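Local coordinates for protein plastocyanin (Adiantum capillus-veneris, PDB 1KDJ) that carries electrons from the cytochrome b6-f complex to P700 of photosystem I by means of a bound copper ion, at residues Lys2-Asp7 against Thr30-Thr35; His37-Asp42 against Asp64-Asp69; Ala52-Ala57 against Val77-Thr82. One frame throughout, in Å; residues are numbered along the deposited sequence.

Contact 1. Residues Lys2-Asp7 against Thr30-Thr35; sequences KVEVGD and TLVGET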
ATOM      1  N   LYS A   2      -3.035   4.323  -9.600  1.00 17.94           N
ATOM      2  CA  LYS A   2      -1.909   3.442  -9.887  1.00 17.49           C
ATOM      3  C   LYS A   2      -0.812   3.970  -9.011  1.00 17.20           C
ATOM      4  O   LYS A   2      -0.633   5.194  -8.910  1.00 17.55           O
ATOM      5  CB  LYS A   2      -1.446   3.553 -11.322  1.00 19.60           C
ATOM      6  CG  LYS A   2      -2.384   3.177 -12.450  1.00 22.28           C
ATOM      7  CD  LYS A   2      -2.549   1.684 -12.551  1.00 26.30           C
ATOM      8  CE  LYS A   2      -3.301   1.294 -13.825  1.00 27.28           C
ATOM      9  NZ  LYS A   2      -4.629   1.879 -13.818  1.00 32.41           N
ATOM     10  N   VAL A   3      -0.053   3.106  -8.332  1.00 15.88           N
ATOM     11  CA  VAL A   3       1.054   3.575  -7.499  1.00 15.07           C
ATOM     12  C   VAL A   3       2.196   2.690  -7.940  1.00 15.22           C
ATOM     13  O   VAL A   3       1.998   1.500  -8.198  1.00 15.33           O
ATOM     14  CB  VAL A   3       0.852   3.360  -5.978  1.00 14.95           C
ATOM     15  CG1 VAL A   3       2.079   3.791  -5.158  1.00 12.25           C
ATOM     16  CG2 VAL A   3      -0.335   4.238  -5.529  1.00 15.04           C
ATOM     17  N   GLU A   4       3.346   3.322  -8.164  1.00 15.75           N
ATOM     18  CA  GLU A   4       4.559   2.594  -8.484  1.00 14.18           C
ATOM     19  C   GLU A   4       5.301   2.358  -7.177  1.00 10.47           C
ATOM     20  O   GLU A   4       5.449   3.232  -6.314  1.00 11.60           O
ATOM     21  CB  GLU A   4       5.393   3.422  -9.440  1.00 14.62           C
ATOM     22  CG  GLU A   4       4.730   3.414 -10.802  1.00 15.80           C
ATOM     23  CD  GLU A   4       5.544   4.111 -11.899  1.00 19.25           C
ATOM     24  OE1 GLU A   4       6.706   4.449 -11.688  1.00 17.79           O
ATOM     25  OE2 GLU A   4       4.987   4.321 -12.967  1.00 19.49           O
ATOM     26  N   VAL A   5       5.796   1.142  -7.022  1.00 12.77           N
ATOM     27  CA  VAL A   5       6.447   0.738  -5.794  1.00 12.48           C
ATOM     28  C   VAL A   5       7.933   0.574  -6.158  1.00 12.84           C
ATOM     29  O   VAL A   5       8.247  -0.345  -6.922  1.00 13.68           O
ATOM     30  CB  VAL A   5       5.843  -0.600  -5.328  1.00 14.04           C
ATOM     31  CG1 VAL A   5       6.501  -0.988  -4.009  1.00 13.89           C
ATOM     32  CG2 VAL A   5       4.328  -0.491  -5.156  1.00 14.54           C
ATOM     33  N   GLY A   6       8.770   1.439  -5.624  1.00 13.17           N
ATOM     34  CA  GLY A   6      10.204   1.380  -5.898  1.00 15.20           C
ATOM     35  C   GLY A   6      10.507   1.980  -7.265  1.00 15.88           C
ATOM     36  O   GLY A   6       9.626   2.446  -8.010  1.00 15.63           O
ATOM     37  N   ASP A   7      11.783   1.951  -7.625  1.00 16.25           N
ATOM     38  CA  ASP A   7      12.205   2.414  -8.946  1.00 17.56           C
ATOM     39  C   ASP A   7      13.383   1.558  -9.445  1.00 19.91           C
ATOM     40  O   ASP A   7      13.863   0.665  -8.741  1.00 17.18           O
ATOM     41  CB  ASP A   7      12.575   3.921  -8.858  1.00 15.44           C
ATOM     42  CG  ASP A   7      13.601   4.336  -7.837  1.00 16.93           C
ATOM     43  OD1 ASP A   7      14.500   3.547  -7.516  1.00 19.48           O
ATOM     44  OD2 ASP A   7      13.516   5.449  -7.339  1.00 14.75           O
ATOM     45  N   THR A  30       2.279  -1.402  -8.379  1.00 18.19           N
ATOM     46  CA  THR A  30       3.055  -2.149  -9.354  1.00 19.54           C
ATOM     47  C   THR A  30       4.516  -1.925  -9.047  1.00 17.61           C
ATOM     48  O   THR A  30       4.978  -0.801  -8.833  1.00 16.66           O
ATOM     49  CB  THR A  30       2.815  -1.679 -10.772  1.00 22.06           C
ATOM     50  OG1 THR A  30       1.409  -1.786 -10.996  1.00 28.70           O
ATOM     51  CG2 THR A  30       3.568  -2.514 -11.800  1.00 24.69           C
ATOM     52  N   LEU A  31       5.229  -3.038  -8.952  1.00 18.31           N
ATOM     53  CA  LEU A  31       6.645  -3.030  -8.643  1.00 17.82           C
ATOM     54  C   LEU A  31       7.456  -2.461  -9.818  1.00 18.22           C
ATOM     55  O   LEU A  31       7.231  -2.859 -10.963  1.00 20.16           O
ATOM     56  CB  LEU A  31       7.142  -4.458  -8.365  1.00 17.38           C
ATOM     57  CG  LEU A  31       8.613  -4.563  -8.053  1.00 16.23           C
ATOM     58  CD1 LEU A  31       8.905  -4.044  -6.675  1.00 16.44           C
ATOM     59  CD2 LEU A  31       9.015  -6.005  -8.206  1.00 19.19           C
ATOM     60  N   VAL A  32       8.370  -1.541  -9.549  1.00 18.35           N
ATOM     61  CA  VAL A  32       9.312  -1.097 -10.566  1.00 19.49           C
ATOM     62  C   VAL A  32      10.710  -1.447 -10.012  1.00 19.28           C
ATOM     63  O   VAL A  32      11.017  -1.167  -8.849  1.00 17.02           O
ATOM     64  CB  VAL A  32       9.163   0.437 -10.808  1.00 19.12           C
ATOM     65  CG1 VAL A  32      10.155   0.868 -11.892  1.00 18.99           C
ATOM     66  CG2 VAL A  32       7.760   0.782 -11.296  1.00 17.37           C
ATOM     67  N   GLY A  33      11.599  -2.021 -10.824  1.00 21.05           N
ATOM     68  CA  GLY A  33      12.939  -2.321 -10.367  1.00 22.79           C
ATOM     69  C   GLY A  33      13.050  -3.757  -9.873  1.00 23.90           C
ATOM     70  O   GLY A  33      12.157  -4.579 -10.080  1.00 24.74           O
ATOM     71  N   GLU A  34      14.185  -4.057  -9.255  1.00 25.56           N
ATOM     72  CA  GLU A  34      14.426  -5.391  -8.772  1.00 27.72           C
ATOM     73  C   GLU A  34      14.336  -5.590  -7.271  1.00 26.37           C
ATOM     74  O   GLU A  34      14.266  -6.738  -6.831  1.00 29.62           O
ATOM     75  CB  GLU A  34      15.781  -5.836  -9.268  1.00 31.74           C
ATOM     76  CG  GLU A  34      15.585  -6.856 -10.384  1.00 39.01           C
ATOM     77  CD  GLU A  34      14.947  -6.293 -11.644  1.00 43.63           C
ATOM     78  OE1 GLU A  34      15.575  -5.413 -12.248  1.00 48.69           O
ATOM     79  OE2 GLU A  34      13.843  -6.721 -12.011  1.00 45.16           O
ATOM     80  N   THR A  35      14.373  -4.548  -6.443  1.00 23.15           N
ATOM     81  CA  THR A  35      14.182  -4.710  -5.014  1.00 20.71           C
ATOM     82  C   THR A  35      12.700  -5.107  -4.748  1.00 21.41           C
ATOM     83  O   THR A  35      11.795  -4.405  -5.219  1.00 20.41           O
ATOM     84  CB  THR A  35      14.525  -3.387  -4.358  1.00 19.17           C
ATOM     85  OG1 THR A  35      15.842  -3.024  -4.782  1.00 22.40           O
ATOM     86  CG2 THR A  35      14.455  -3.465  -2.869  1.00 17.26           C
TER
HETATM   87  O   HOH W   1      15.064  -1.648  -7.164  1.00 42.93           O

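Contact 2. Residues His37-Asp42 against Asp64-Asp69; sequences HNIVFD and DLLSED. With CU (copper (II) ion), chain B.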
ATOM      1  N   HIS A  37       9.256  -5.556  -2.580  1.00 13.01           N
ATOM      2  CA  HIS A  37       8.625  -4.643  -1.623  1.00 12.42           C
ATOM      3  C   HIS A  37       7.242  -5.190  -1.338  1.00 10.03           C
ATOM      4  O   HIS A  37       6.767  -6.032  -2.091  1.00 10.63           O
ATOM      5  CB  HIS A  37       8.402  -3.227  -2.196  1.00 12.20           C
ATOM      6  CG  HIS A  37       9.672  -2.456  -2.541  1.00 13.05           C
ATOM      7  ND1 HIS A  37      10.332  -1.875  -1.555  1.00 15.17           N
ATOM      8  CD2 HIS A  37      10.204  -2.204  -3.781  1.00 12.90           C
ATOM      9  CE1 HIS A  37      11.313  -1.220  -2.169  1.00 13.14           C
ATOM     10  NE2 HIS A  37      11.216  -1.424  -3.466  1.00 12.64           N
ATOM     11  N   ASN A  38       6.562  -4.709  -0.318  1.00 13.36           N
ATOM     12  CA  ASN A  38       5.140  -5.074  -0.225  1.00 14.01           C
ATOM     13  C   ASN A  38       4.346  -3.884   0.326  1.00 13.09           C
ATOM     14  O   ASN A  38       4.907  -2.793   0.513  1.00 13.13           O
ATOM     15  CB  ASN A  38       4.937  -6.324   0.695  1.00 13.13           C
ATOM     16  CG  ASN A  38       5.211  -6.137   2.154  1.00  9.65           C
ATOM     17  OD1 ASN A  38       5.577  -5.124   2.739  1.00 13.10           O
ATOM     18  ND2 ASN A  38       5.117  -7.246   2.840  1.00 17.99           N
ATOM     19  N   ILE A  39       3.054  -4.075   0.617  1.00 13.47           N
ATOM     20  CA  ILE A  39       2.201  -2.979   1.077  1.00 13.64           C
ATOM     21  C   ILE A  39       1.329  -3.544   2.189  1.00 11.45           C
ATOM     22  O   ILE A  39       0.580  -4.481   1.918  1.00 12.04           O
ATOM     23  CB  ILE A  39       1.216  -2.448  -0.024  1.00 17.37           C
ATOM     24  CG1 ILE A  39       1.989  -1.948  -1.274  1.00 20.42           C
ATOM     25  CG2 ILE A  39       0.344  -1.314   0.595  1.00 15.18           C
ATOM     26  CD1 ILE A  39       2.396  -3.019  -2.326  1.00 22.58           C
ATOM     27  N   VAL A  40       1.427  -2.930   3.337  1.00 12.24           N
ATOM     28  CA  VAL A  40       0.640  -3.280   4.506  1.00 15.47           C
ATOM     29  C   VAL A  40       0.072  -1.988   5.057  1.00 14.27           C
ATOM     30  O   VAL A  40       0.803  -1.024   5.287  1.00 14.93           O
ATOM     31  CB  VAL A  40       1.539  -3.984   5.591  1.00 14.40           C
ATOM     32  CG1 VAL A  40       0.738  -4.315   6.845  1.00 15.68           C
ATOM     33  CG2 VAL A  40       2.077  -5.274   5.025  1.00 14.40           C
ATOM     34  N   PHE A  41      -1.242  -1.994   5.349  1.00 16.57           N
ATOM     35  CA  PHE A  41      -1.904  -0.839   5.932  1.00 14.86           C
ATOM     36  C   PHE A  41      -1.781  -0.804   7.425  1.00 16.60           C
ATOM     37  O   PHE A  41      -1.879  -1.846   8.057  1.00 18.17           O
ATOM     38  CB  PHE A  41      -3.405  -0.820   5.557  1.00 15.56           C
ATOM     39  CG  PHE A  41      -3.646  -0.214   4.175  1.00 14.55           C
ATOM     40  CD1 PHE A  41      -3.775   1.159   4.059  1.00 16.74           C
ATOM     41  CD2 PHE A  41      -3.673  -1.007   3.061  1.00 12.98           C
ATOM     42  CE1 PHE A  41      -3.928   1.724   2.809  1.00 15.02           C
ATOM     43  CE2 PHE A  41      -3.824  -0.431   1.818  1.00 15.78           C
ATOM     44  CZ  PHE A  41      -3.949   0.928   1.691  1.00 15.00           C
ATOM     45  N   ASP A  42      -1.530   0.354   8.002  1.00 18.11           N
ATOM     46  CA  ASP A  42      -1.595   0.581   9.432  1.00 22.81           C
ATOM     47  C   ASP A  42      -3.059   0.578   9.867  1.00 24.27           C
ATOM     48  O   ASP A  42      -3.909   1.141   9.168  1.00 23.20           O
ATOM     49  CB  ASP A  42      -1.076   1.918   9.804  1.00 27.53           C
ATOM     50  CG  ASP A  42       0.139   1.923  10.692  1.00 33.81           C
ATOM     51  OD1 ASP A  42       0.290   1.061  11.565  1.00 39.23           O
ATOM     52  OD2 ASP A  42       0.947   2.823  10.503  1.00 38.41           O
ATOM     53  N   ASP A  64       4.948 -11.969   1.997  1.00 32.95           N
ATOM     54  CA  ASP A  64       4.650 -11.826   0.587  1.00 30.75           C
ATOM     55  C   ASP A  64       5.442 -10.606   0.122  1.00 27.10           C
ATOM     56  O   ASP A  64       5.549  -9.602   0.836  1.00 26.26           O
ATOM     57  CB  ASP A  64       3.163 -11.594   0.466  1.00 35.13           C
ATOM     58  CG  ASP A  64       2.448 -12.430  -0.557  1.00 40.15           C
ATOM     59  OD1 ASP A  64       2.390 -11.999  -1.715  1.00 42.95           O
ATOM     60  OD2 ASP A  64       1.937 -13.491  -0.181  1.00 41.93           O
ATOM     61  N   LEU A  65       6.046 -10.680  -1.049  1.00 24.21           N
ATOM     62  CA  LEU A  65       6.767  -9.552  -1.607  1.00 22.04           C
ATOM     63  C   LEU A  65       6.389  -9.567  -3.049  1.00 21.48           C
ATOM     64  O   LEU A  65       6.131 -10.619  -3.624  1.00 21.99           O
ATOM     65  CB  LEU A  65       8.302  -9.670  -1.506  1.00 20.45           C
ATOM     66  CG  LEU A  65       8.904  -9.462  -0.112  1.00 19.78           C
ATOM     67  CD1 LEU A  65      10.392  -9.656  -0.182  1.00 22.86           C
ATOM     68  CD2 LEU A  65       8.673  -8.072   0.412  1.00 21.00           C
ATOM     69  N   LEU A  66       6.239  -8.370  -3.610  1.00 22.64           N
ATOM     70  CA  LEU A  66       6.067  -8.226  -5.046  1.00 24.87           C
ATOM     71  C   LEU A  66       7.408  -8.642  -5.700  1.00 26.02           C
ATOM     72  O   LEU A  66       8.496  -8.443  -5.141  1.00 25.71           O
ATOM     73  CB  LEU A  66       5.724  -6.758  -5.364  1.00 24.23           C
ATOM     74  CG  LEU A  66       4.393  -6.245  -4.785  1.00 25.55           C
ATOM     75  CD1 LEU A  66       4.311  -4.742  -4.943  1.00 26.60           C
ATOM     76  CD2 LEU A  66       3.233  -6.957  -5.477  1.00 24.20           C
ATOM     77  N   SER A  67       7.402  -9.263  -6.851  1.00 29.13           N
ATOM     78  CA  SER A  67       8.621  -9.713  -7.511  1.00 33.55           C
ATOM     79  C   SER A  67       8.293  -9.564  -8.984  1.00 37.32           C
ATOM     80  O   SER A  67       7.111  -9.370  -9.284  1.00 37.86           O
ATOM     81  CB  SER A  67       8.882 -11.172  -7.164  1.00 32.25           C
ATOM     82  OG  SER A  67       7.887 -12.064  -7.670  1.00 32.09           O
ATOM     83  N   GLU A  68       9.159  -9.674  -9.997  1.00 41.44           N
ATOM     84  CA  GLU A  68       8.637  -9.465 -11.340  1.00 45.80           C
ATOM     85  C   GLU A  68       7.762 -10.633 -11.758  1.00 46.27           C
ATOM     86  O   GLU A  68       7.019 -10.543 -12.724  1.00 47.78           O
ATOM     87  CB  GLU A  68       9.790  -9.247 -12.334  1.00 49.43           C
ATOM     88  CG  GLU A  68       9.461  -8.142 -13.394  1.00 53.44           C
ATOM     89  CD  GLU A  68       9.107  -6.725 -12.880  1.00 55.39           C
ATOM     90  OE1 GLU A  68       9.970  -6.004 -12.357  1.00 55.50           O
ATOM     91  OE2 GLU A  68       7.946  -6.332 -13.023  1.00 56.33           O
ATOM     92  N   ASP A  69       7.769 -11.689 -10.959  1.00 46.77           N
ATOM     93  CA  ASP A  69       6.896 -12.824 -11.165  1.00 48.18           C
ATOM     94  C   ASP A  69       5.501 -12.500 -10.603  1.00 47.20           C
ATOM     95  O   ASP A  69       4.482 -12.987 -11.091  1.00 48.37           O
ATOM     96  CB  ASP A  69       7.511 -14.061 -10.446  1.00 51.94           C
ATOM     97  CG  ASP A  69       8.879 -14.610 -10.934  1.00 54.31           C
ATOM     98  OD1 ASP A  69       9.891 -13.901 -10.877  1.00 55.34           O
ATOM     99  OD2 ASP A  69       8.933 -15.773 -11.355  1.00 54.92           O
TER
HETATM  100 CU    CU B 103      10.238  -1.895   0.370  1.00 16.39          CU

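Contact 3. Residues Ala52-Ala57 against Val77-Thr82; sequences ASELKA and VSTPGT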
ATOM      1  N   ALA A  52     -11.018  -1.984  10.334  1.00 19.77           N
ATOM      2  CA  ALA A  52      -9.906  -2.878  10.615  1.00 19.32           C
ATOM      3  C   ALA A  52      -9.928  -4.059   9.667  1.00 19.64           C
ATOM      4  O   ALA A  52      -8.884  -4.400   9.084  1.00 19.41           O
ATOM      5  CB  ALA A  52      -9.976  -3.411  12.034  1.00 20.11           C
ATOM      6  N   SER A  53     -11.103  -4.662   9.404  1.00 18.54           N
ATOM      7  CA  SER A  53     -11.148  -5.772   8.477  1.00 18.57           C
ATOM      8  C   SER A  53     -10.885  -5.360   7.054  1.00 18.43           C
ATOM      9  O   SER A  53     -10.243  -6.108   6.312  1.00 16.88           O
ATOM     10  CB  SER A  53     -12.495  -6.481   8.542  1.00 20.65           C
ATOM     11  OG  SER A  53     -12.729  -6.945   9.880  1.00 24.60           O
ATOM     12  N   GLU A  54     -11.334  -4.172   6.646  1.00 17.42           N
ATOM     13  CA  GLU A  54     -11.083  -3.744   5.276  1.00 16.99           C
ATOM     14  C   GLU A  54      -9.611  -3.535   5.016  1.00 12.57           C
ATOM     15  O   GLU A  54      -9.123  -3.917   3.966  1.00 14.54           O
ATOM     16  CB  GLU A  54     -11.676  -2.419   4.924  1.00 18.84           C
ATOM     17  CG  GLU A  54     -13.135  -2.288   4.693  1.00 23.73           C
ATOM     18  CD  GLU A  54     -13.333  -0.867   4.232  1.00 22.39           C
ATOM     19  OE1 GLU A  54     -13.158   0.056   5.020  1.00 24.21           O
ATOM     20  OE2 GLU A  54     -13.625  -0.720   3.064  1.00 24.94           O
ATOM     21  N   LEU A  55      -8.958  -2.891   5.968  1.00 12.62           N
ATOM     22  CA  LEU A  55      -7.544  -2.576   5.879  1.00 13.04           C
ATOM     23  C   LEU A  55      -6.700  -3.851   5.878  1.00 16.52           C
ATOM     24  O   LEU A  55      -5.769  -3.982   5.055  1.00 14.30           O
ATOM     25  CB  LEU A  55      -7.204  -1.669   7.030  1.00 10.67           C
ATOM     26  CG  LEU A  55      -7.787  -0.235   7.036  1.00 13.84           C
ATOM     27  CD1 LEU A  55      -7.294   0.512   8.239  1.00 12.96           C
ATOM     28  CD2 LEU A  55      -7.344   0.522   5.771  1.00 15.72           C
ATOM     29  N   LYS A  56      -7.045  -4.851   6.721  1.00 16.41           N
ATOM     30  CA  LYS A  56      -6.348  -6.149   6.681  1.00 17.89           C
ATOM     31  C   LYS A  56      -6.531  -6.813   5.324  1.00 17.96           C
ATOM     32  O   LYS A  56      -5.562  -7.318   4.748  1.00 19.30           O
ATOM     33  CB  LYS A  56      -6.862  -7.127   7.763  1.00 17.21           C
ATOM     34  CG  LYS A  56      -6.419  -6.455   9.015  1.00 23.67           C
ATOM     35  CD  LYS A  56      -6.622  -7.268  10.263  1.00 32.01           C
ATOM     36  CE  LYS A  56      -5.226  -7.490  10.846  1.00 36.63           C
ATOM     37  NZ  LYS A  56      -4.440  -8.372   9.988  1.00 41.49           N
ATOM     38  N   ALA A  57      -7.733  -6.772   4.738  1.00 16.17           N
ATOM     39  CA  ALA A  57      -7.972  -7.346   3.429  1.00 15.52           C
ATOM     40  C   ALA A  57      -7.254  -6.588   2.314  1.00 15.32           C
ATOM     41  O   ALA A  57      -7.040  -7.100   1.227  1.00 16.83           O
ATOM     42  CB  ALA A  57      -9.432  -7.314   3.097  1.00 16.32           C
ATOM     43  N   VAL A  77     -10.608   0.092  -0.620  1.00 16.50           N
ATOM     44  CA  VAL A  77     -11.062   0.539   0.679  1.00 17.62           C
ATOM     45  C   VAL A  77     -12.291   1.450   0.389  1.00 21.14           C
ATOM     46  O   VAL A  77     -12.311   2.366  -0.470  1.00 19.90           O
ATOM     47  CB  VAL A  77      -9.957   1.321   1.402  1.00 14.80           C
ATOM     48  CG1 VAL A  77     -10.495   1.798   2.752  1.00 15.04           C
ATOM     49  CG2 VAL A  77      -8.712   0.442   1.637  1.00 15.84           C
ATOM     50  N   SER A  78     -13.405   1.034   0.991  1.00 21.73           N
ATOM     51  CA  SER A  78     -14.681   1.739   0.884  1.00 23.33           C
ATOM     52  C   SER A  78     -14.913   2.836   1.920  1.00 21.80           C
ATOM     53  O   SER A  78     -15.665   3.761   1.609  1.00 25.25           O
ATOM     54  CB  SER A  78     -15.832   0.709   0.973  1.00 24.59           C
ATOM     55  OG  SER A  78     -15.627  -0.473   0.197  1.00 30.96           O
ATOM     56  N   THR A  79     -14.336   2.827   3.120  1.00 19.67           N
ATOM     57  CA  THR A  79     -14.635   3.795   4.153  1.00 19.64           C
ATOM     58  C   THR A  79     -13.863   5.097   3.999  1.00 20.97           C
ATOM     59  O   THR A  79     -12.630   5.064   4.000  1.00 18.79           O
ATOM     60  CB  THR A  79     -14.347   3.166   5.551  1.00 19.37           C
ATOM     61  OG1 THR A  79     -15.182   2.011   5.603  1.00 20.41           O
ATOM     62  CG2 THR A  79     -14.568   4.089   6.743  1.00 18.48           C
ATOM     63  N   PRO A  80     -14.502   6.265   3.873  1.00 20.80           N
ATOM     64  CA  PRO A  80     -13.845   7.565   3.903  1.00 20.34           C
ATOM     65  C   PRO A  80     -12.903   7.779   5.071  1.00 19.01           C
ATOM     66  O   PRO A  80     -13.200   7.419   6.210  1.00 20.23           O
ATOM     67  CB  PRO A  80     -15.015   8.537   3.869  1.00 20.73           C
ATOM     68  CG  PRO A  80     -16.013   7.828   3.004  1.00 19.95           C
ATOM     69  CD  PRO A  80     -15.928   6.415   3.567  1.00 22.01           C
ATOM     70  N   GLY A  81     -11.732   8.338   4.813  1.00 16.92           N
ATOM     71  CA  GLY A  81     -10.756   8.602   5.841  1.00 15.99           C
ATOM     72  C   GLY A  81      -9.372   8.630   5.182  1.00 17.35           C
ATOM     73  O   GLY A  81      -9.268   8.508   3.961  1.00 17.53           O
ATOM     74  N   THR A  82      -8.319   8.838   5.934  1.00 17.96           N
ATOM     75  CA  THR A  82      -6.961   8.813   5.418  1.00 19.61           C
ATOM     76  C   THR A  82      -6.288   7.644   6.107  1.00 20.47           C
ATOM     77  O   THR A  82      -6.477   7.433   7.317  1.00 20.50           O
ATOM     78  CB  THR A  82      -6.263  10.093   5.777  1.00 21.78           C
ATOM     79  OG1 THR A  82      -6.988  11.104   5.074  1.00 24.31           O
ATOM     80  CG2 THR A  82      -4.778  10.124   5.382  1.00 22.99           C
TER

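Contact 1. Residues Lys2-Asp7 against Thr30-Thr35
Glu4 pairs with Thr30 and Val5 with Leu31 in parallel register, and the two paths run within 5° of one another. Thr30 N gives its hydrogen to Val3 O at 2.9 Å. Val5 N bonds to Thr30 O at 2.8 Å, and Val32 N bonds to Val5 O at 2.9 Å. The last is the straightest at hydrogen, 172°.

Glu4 and Thr30 lie on one face of the sheet, Val5 and Leu31 on the other. Val32 follows the strand end. Its CG1 lies against Asp7 CA at 3.9 Å. Its CG2 branch lies beside the backbone N and crosses the aliphatic part of Glu4, with Glu4 OE1 3.8 Å from Val32 CG2. Val32 CB rests on Gly6 O at 3.5 Å. On the inner face Val5 also packs on His37 and Met95, two copper ligands.

Past the strands, one water joins the loops: it donates to Asp7 O and accepts from Thr35 N. Gly33 CA passes 3.5 Å from Asp7 O, where a side chain would clash. The carboxylate of Asp7 bonds to Tyr15 and Asn11. The grip is thus mainly backbone bonding, with an apolar inner face behind the copper site.

Contact 2. Residues His37-Asp42 against Asp64-Asp69
Asn38 lies beside Asp64 and Leu65, just after the copper ligand His37, and its side chain reaches across to the loop that precedes strand 72-75. Its CB sits 3.3 Å from Asp64 O and also touches CD2 of Leu65. CG stands between the backbone N and the carbonyl carbon, chi1 68°. This turn brings the amide in front of the Asp64 carbonyl oxygen, with CG 3.7 Å from Asp64 O. At the tip, ND2 donates to Asp64 O at 3.1 Å and meets it nearly end-on to the C=O. The N-H is bent, 140°, and the acceptor lies 24° out of the amide plane. The other end, OD1, accepts from the backbone N of Thr88, next to the ligand Cys87. One amide therefore ties two loops together.

The backbone adds a straighter bond, Leu66 N to His37 O at 2.8 Å. Leu65 CD2 lies over the same peptide, 3.7 Å from His37 C. Ile39 CD1 meets Leu66 CD1 at 3.7 Å, where the two side chains cross. The CB of His37 points away from residues Asp64-Asp69, and ND1 of its ring binds copper at 1.9 Å.

An alanine in place of Asn38 would probably leave Asp64 O and Thr88 N without their amide partner and let the two loops shift against each other. The chemistry implies a second-shell role: amide and backbone bonds fix the chain on which His37 sits, consistent with a copper site held in place by the protein around it.

Contact 3. Residues Ala52-Ala57 against Val77-Thr82
The short helix 49-57 docks here on the turn that leads into strand 81-86, at a distance from the copper site. Glu54 makes the polar link. Its CG is anti to the carbonyl carbon, chi1 -75°, and the chain is extended beyond it, which carries the carboxylate across to residues Val77-Thr79. The two oxygens take different partners. OE2 receives the backbone N-H of Ser78 at 2.7 Å, on its syn side and only 16° out of the carboxylate plane. OE1 receives the hydroxyl of Thr79, OG1 to OE1 2.9 Å, from above that plane, 46° out of it. Thr79 OG1 is anti to its own carbonyl carbon, beside the backbone N, and this places it over the acid.

Apolar atoms lie close by. Val77 CG1 approaches Glu54 OE1 at 3.9 Å. The end of Leu55 bends nearer the turn, and its CD2 makes a looser contact with Val77 CG2, 4.4 Å away. Leu55 and Val77 both also pack on Tyr83, whose hydroxyl bonds to Thr79 O.

The two bonds grip the carboxylate by both oxygens and limit its rotation. No positive side chain of the turn takes part: a backbone amide and a hydroxyl bind the acid.

In the fold
Contact 2 is the most buried and holds a copper ligand. Contacts 1 and 3 are partly buried. Contact 1 lies at the copper end, and contact 3 lies across the chain's centre, about 23 Å from it between centres. Contacts 1 and 2 touch: Val5 and Leu31 pack on His37, so the sheet containing strand 27-31 backs the metal site. Contacts 2 and 3 reach the same other sheet, through neighbouring strands 40-41 and 81-86, and Leu55 packs on Asp42 and Phe41. The chemistry varies with place. Parallel strand bonds dominate contact 1, a side-chain amide joins loops in contact 2, and a carboxylate fastens a helix in contact 3.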